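Local coordinates for glutathione S-transferase (Bombyx mori, PDB 4E8H), which probably conjugates glutathione to electrophilic compounds, as a homodimeric enzyme with a thioredoxin-like N-terminal domain and a helical C-terminal domain, at residues T164-G176 / I204-L216. Residues are numbered along the deposited sequence; the frame is centred on the assembly and turned at random.
Sequences TIVVTITNIDAFG and IDVTGAKMLASFL
Thr170 and Asp205 reach toward each other from opposite directions at the polar end of the contact, where Thr170 OG1 lies 2.7 Å from Asp205 OD2. The hydroxyl oxygen Thr170 OG1 is also within hydrogen-bonding distance of Val166 O, 2.8 Å away and one turn back, and is hydrogen-bonded to Tyr201 OH. The other carboxylate oxygen, OD1, rests against Val167 CG2 and forms a salt bridge with Arg19 of helix 16-27. Arg19 also donates to Asn171 OD1, tying both segments to the N-terminal domain.

Apolar packing takes over further along. Ala209 CB fits between Thr170 CG2 and Ala174 CB, each 3.8 Å away, where the backbones come closest (Asn171 CA to Ala209 CA, 5.0 Å). Leu212 CD1 lies against the amide of Asn171. With CG beside its own backbone N (chi1 -58°), the Phe175 ring turns its CE1-CZ edge to Leu212 CB, 4.0 Å from Phe175 CZ, while Leu216 CD1 lies obliquely to the ring, 3.7 Å from Phe175 CD1.

The axes cross at -46°, 8.8 Å apart, and Gly176, with positive phi, forms a Schellman motif after the last turn of helix 160-174. This is helix packing within the all-helical C-terminal domain of the glutathione transferase fold, with the side chain of Leu212 about 8 Å from bound glutathione.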
loop_
_atom_site.group_PDB
_atom_site.type_symbol
_atom_site.label_atom_id
_atom_site.label_comp_id
_atom_site.label_asym_id
_atom_site.label_seq_id
_atom_site.Cartn_x
_atom_site.Cartn_y
_atom_site.Cartn_z
ATOM N N THR B 164 -10.183 -7.247 1.621
ATOM C CA THR B 164 -10.145 -5.776 1.666
ATOM C C THR B 164 -10.824 -5.114 0.458
ATOM O O THR B 164 -11.505 -4.095 0.605
ATOM C CB THR B 164 -8.715 -5.205 1.903
ATOM O OG1 THR B 164 -8.759 -3.772 1.883
ATOM C CG2 THR B 164 -7.729 -5.701 0.850
ATOM N N ILE B 165 -10.643 -5.708 -0.721
ATOM C CA ILE B 165 -11.278 -5.224 -1.947
ATOM C C ILE B 165 -12.810 -5.338 -1.862
ATOM O O ILE B 165 -13.524 -4.418 -2.274
ATOM C CB ILE B 165 -10.691 -5.925 -3.213
ATOM C CG1 ILE B 165 -9.268 -5.412 -3.483
ATOM C CG2 ILE B 165 -11.585 -5.705 -4.437
ATOM C CD1 ILE B 165 -8.455 -6.243 -4.474
ATOM N N VAL B 166 -13.303 -6.443 -1.297
ATOM C CA VAL B 166 -14.750 -6.681 -1.189
ATOM C C VAL B 166 -15.483 -5.629 -0.339
ATOM O O VAL B 166 -16.666 -5.368 -0.566
ATOM C CB VAL B 166 -15.090 -8.141 -0.734
ATOM C CG1 VAL B 166 -15.140 -8.269 0.786
ATOM C CG2 VAL B 166 -16.405 -8.609 -1.352
ATOM N N VAL B 167 -14.779 -5.024 0.620
ATOM C CA VAL B 167 -15.351 -3.942 1.426
ATOM C C VAL B 167 -15.806 -2.786 0.525
ATOM O O VAL B 167 -16.911 -2.261 0.687
ATOM C CB VAL B 167 -14.360 -3.437 2.513
ATOM C CG1 VAL B 167 -14.913 -2.204 3.220
ATOM C CG2 VAL B 167 -14.071 -4.536 3.530
ATOM N N THR B 168 -14.953 -2.421 -0.429
ATOM C CA THR B 168 -15.229 -1.338 -1.371
ATOM C C THR B 168 -16.398 -1.669 -2.293
ATOM O O THR B 168 -17.246 -0.814 -2.572
ATOM C CB THR B 168 -13.960 -0.992 -2.186
ATOM O OG1 THR B 168 -12.997 -0.392 -1.314
ATOM C CG2 THR B 168 -14.266 -0.020 -3.324
ATOM N N ILE B 169 -16.438 -2.914 -2.756
ATOM C CA ILE B 169 -17.509 -3.376 -3.628
ATOM C C ILE B 169 -18.822 -3.443 -2.847
ATOM O O ILE B 169 -19.879 -3.087 -3.378
ATOM C CB ILE B 169 -17.147 -4.724 -4.317
ATOM C CG1 ILE B 169 -15.827 -4.597 -5.102
ATOM C CG2 ILE B 169 -18.275 -5.206 -5.230
ATOM C CD1 ILE B 169 -15.779 -3.458 -6.134
ATOM N N THR B 170 -18.748 -3.864 -1.583
ATOM C CA THR B 170 -19.911 -3.830 -0.694
ATOM C C THR B 170 -20.433 -2.398 -0.525
ATOM O O THR B 170 -21.643 -2.169 -0.606
ATOM C CB THR B 170 -19.608 -4.463 0.688
ATOM O OG1 THR B 170 -19.189 -5.823 0.511
ATOM C CG2 THR B 170 -20.848 -4.445 1.586
ATOM N N ASN B 171 -19.529 -1.442 -0.310
ATOM C CA ASN B 171 -19.931 -0.045 -0.147
ATOM C C ASN B 171 -20.648 0.526 -1.369
ATOM O O ASN B 171 -21.733 1.094 -1.239
ATOM C CB ASN B 171 -18.743 0.840 0.235
ATOM C CG ASN B 171 -18.325 0.669 1.684
ATOM O OD1 ASN B 171 -19.148 0.392 2.558
ATOM N ND2 ASN B 171 -17.038 0.840 1.945
ATOM N N ILE B 172 -20.052 0.359 -2.548
ATOM C CA ILE B 172 -20.641 0.902 -3.777
ATOM C C ILE B 172 -21.986 0.246 -4.114
ATOM O O ILE B 172 -22.886 0.903 -4.641
ATOM C CB ILE B 172 -19.651 0.914 -4.983
ATOM C CG1 ILE B 172 -19.316 -0.506 -5.465
ATOM C CG2 ILE B 172 -18.386 1.711 -4.626
ATOM C CD1 ILE B 172 -18.592 -0.556 -6.812
ATOM N N ASP B 173 -22.116 -1.041 -3.794
ATOM C CA ASP B 173 -23.388 -1.746 -3.923
ATOM C C ASP B 173 -24.456 -1.071 -3.055
ATOM O O ASP B 173 -25.550 -0.761 -3.538
ATOM C CB ASP B 173 -23.224 -3.221 -3.547
ATOM C CG ASP B 173 -24.509 -4.013 -3.701
ATOM O OD1 ASP B 173 -25.031 -4.104 -4.833
ATOM O OD2 ASP B 173 -24.991 -4.556 -2.685
ATOM N N ALA B 174 -24.119 -0.819 -1.789
ATOM C CA ALA B 174 -25.008 -0.115 -0.860
ATOM C C ALA B 174 -25.338 1.317 -1.300
ATOM O O ALA B 174 -26.388 1.853 -0.936
ATOM C CB ALA B 174 -24.416 -0.116 0.542
ATOM N N PHE B 175 -24.441 1.930 -2.074
ATOM C CA PHE B 175 -24.637 3.301 -2.564
ATOM C C PHE B 175 -25.432 3.351 -3.872
ATOM O O PHE B 175 -25.755 4.434 -4.370
ATOM C CB PHE B 175 -23.300 4.036 -2.755
ATOM C CG PHE B 175 -22.450 4.140 -1.508
ATOM C CD1 PHE B 175 -22.977 3.901 -0.236
ATOM C CD2 PHE B 175 -21.112 4.513 -1.615
ATOM C CE1 PHE B 175 -22.174 4.005 0.900
ATOM C CE2 PHE B 175 -20.305 4.625 -0.487
ATOM C CZ PHE B 175 -20.836 4.372 0.773
ATOM N N GLY B 176 -25.733 2.178 -4.427
ATOM C CA GLY B 176 -26.544 2.078 -5.638
ATOM C C GLY B 176 -25.771 1.979 -6.941
ATOM O O GLY B 176 -26.347 2.165 -8.016
ATOM N N ILE B 204 -20.650 -7.590 9.825
ATOM C CA ILE B 204 -19.519 -6.667 9.691
ATOM C C ILE B 204 -19.658 -5.752 8.469
ATOM O O ILE B 204 -19.755 -4.531 8.615
ATOM C CB ILE B 204 -18.148 -7.411 9.657
ATOM C CG1 ILE B 204 -17.927 -8.201 10.954
ATOM C CG2 ILE B 204 -16.995 -6.426 9.423
ATOM C CD1 ILE B 204 -16.874 -9.298 10.848
ATOM N N ASP B 205 -19.674 -6.346 7.276
ATOM C CA ASP B 205 -19.555 -5.583 6.032
ATOM C C ASP B 205 -20.860 -4.934 5.577
ATOM O O ASP B 205 -20.886 -3.739 5.275
ATOM C CB ASP B 205 -18.960 -6.442 4.910
ATOM C CG ASP B 205 -18.110 -5.634 3.942
ATOM O OD1 ASP B 205 -17.711 -4.503 4.291
ATOM O OD2 ASP B 205 -17.824 -6.137 2.835
ATOM N N VAL B 206 -21.930 -5.725 5.520
ATOM C CA VAL B 206 -23.245 -5.226 5.114
ATOM C C VAL B 206 -23.749 -4.162 6.095
ATOM O O VAL B 206 -24.225 -3.105 5.674
ATOM C CB VAL B 206 -24.279 -6.377 4.945
ATOM C CG1 VAL B 206 -25.676 -5.830 4.666
ATOM C CG2 VAL B 206 -23.854 -7.312 3.827
ATOM N N THR B 207 -23.621 -4.440 7.392
ATOM C CA THR B 207 -24.007 -3.497 8.445
ATOM C C THR B 207 -23.211 -2.191 8.349
ATOM O O THR B 207 -23.789 -1.105 8.427
ATOM C CB THR B 207 -23.865 -4.126 9.857
ATOM O OG1 THR B 207 -24.661 -5.316 9.934
ATOM C CG2 THR B 207 -24.323 -3.158 10.949
ATOM N N GLY B 208 -21.897 -2.306 8.163
ATOM C CA GLY B 208 -21.021 -1.141 8.029
ATOM C C GLY B 208 -21.363 -0.276 6.828
ATOM O O GLY B 208 -21.421 0.951 6.936
ATOM N N ALA B 209 -21.598 -0.929 5.690
ATOM C CA ALA B 209 -21.940 -0.251 4.439
ATOM C C ALA B 209 -23.253 0.530 4.530
ATOM O O ALA B 209 -23.356 1.640 4.004
ATOM C CB ALA B 209 -21.993 -1.250 3.292
ATOM N N LYS B 210 -24.246 -0.058 5.195
ATOM C CA LYS B 210 -25.545 0.587 5.378
ATOM C C LYS B 210 -25.447 1.837 6.247
ATOM O O LYS B 210 -26.148 2.820 6.002
ATOM C CB LYS B 210 -26.552 -0.393 5.969
ATOM C CG LYS B 210 -27.176 -1.326 4.940
ATOM C CD LYS B 210 -27.747 -2.568 5.601
ATOM C CE LYS B 210 -28.687 -2.205 6.740
ATOM N NZ LYS B 210 -28.900 -3.345 7.676
ATOM N N MET B 211 -24.572 1.790 7.251
ATOM C CA MET B 211 -24.303 2.945 8.108
ATOM C C MET B 211 -23.720 4.114 7.317
ATOM O O MET B 211 -24.160 5.255 7.482
ATOM C CB MET B 211 -23.370 2.561 9.257
ATOM C CG MET B 211 -24.021 1.694 10.319
ATOM S SD MET B 211 -22.797 1.077 11.484
ATOM C CE MET B 211 -23.838 0.229 12.670
ATOM N N LEU B 212 -22.739 3.829 6.462
ATOM C CA LEU B 212 -22.208 4.831 5.541
ATOM C C LEU B 212 -23.295 5.322 4.583
ATOM O O LEU B 212 -23.361 6.514 4.271
ATOM C CB LEU B 212 -21.015 4.279 4.749
ATOM C CG LEU B 212 -19.674 4.035 5.455
ATOM C CD1 LEU B 212 -18.710 3.303 4.532
ATOM C CD2 LEU B 212 -19.049 5.333 5.967
ATOM N N ALA B 213 -24.152 4.403 4.135
ATOM C CA ALA B 213 -25.203 4.719 3.164
ATOM C C ALA B 213 -26.299 5.634 3.715
ATOM O O ALA B 213 -26.968 6.327 2.946
ATOM C CB ALA B 213 -25.811 3.440 2.593
ATOM N N SER B 214 -26.479 5.640 5.036
ATOM C CA SER B 214 -27.472 6.510 5.670
ATOM C C SER B 214 -27.127 7.993 5.490
ATOM O O SER B 214 -27.995 8.858 5.632
ATOM C CB SER B 214 -27.656 6.159 7.151
ATOM O OG SER B 214 -26.476 6.401 7.895
ATOM N N PHE B 215 -25.865 8.274 5.166
ATOM C CA PHE B 215 -25.418 9.636 4.869
ATOM C C PHE B 215 -25.862 10.123 3.483
ATOM O O PHE B 215 -25.777 11.317 3.186
ATOM C CB PHE B 215 -23.897 9.756 5.033
ATOM C CG PHE B 215 -23.437 9.714 6.464
ATOM C CD1 PHE B 215 -23.256 10.892 7.185
ATOM C CD2 PHE B 215 -23.186 8.499 7.096
ATOM C CE1 PHE B 215 -22.831 10.861 8.513
ATOM C CE2 PHE B 215 -22.763 8.454 8.424
ATOM C CZ PHE B 215 -22.584 9.638 9.134
ATOM N N LEU B 216 -26.337 9.200 2.646
ATOM C CA LEU B 216 -26.871 9.550 1.327
ATOM C C LEU B 216 -28.322 10.033 1.402
ATOM O O LEU B 216 -28.951 10.003 2.461
ATOM C CB LEU B 216 -26.755 8.371 0.353
ATOM C CG LEU B 216 -25.367 8.021 -0.196
ATOM C CD1 LEU B 216 -25.399 6.682 -0.916
ATOM C CD2 LEU B 216 -24.835 9.110 -1.118
#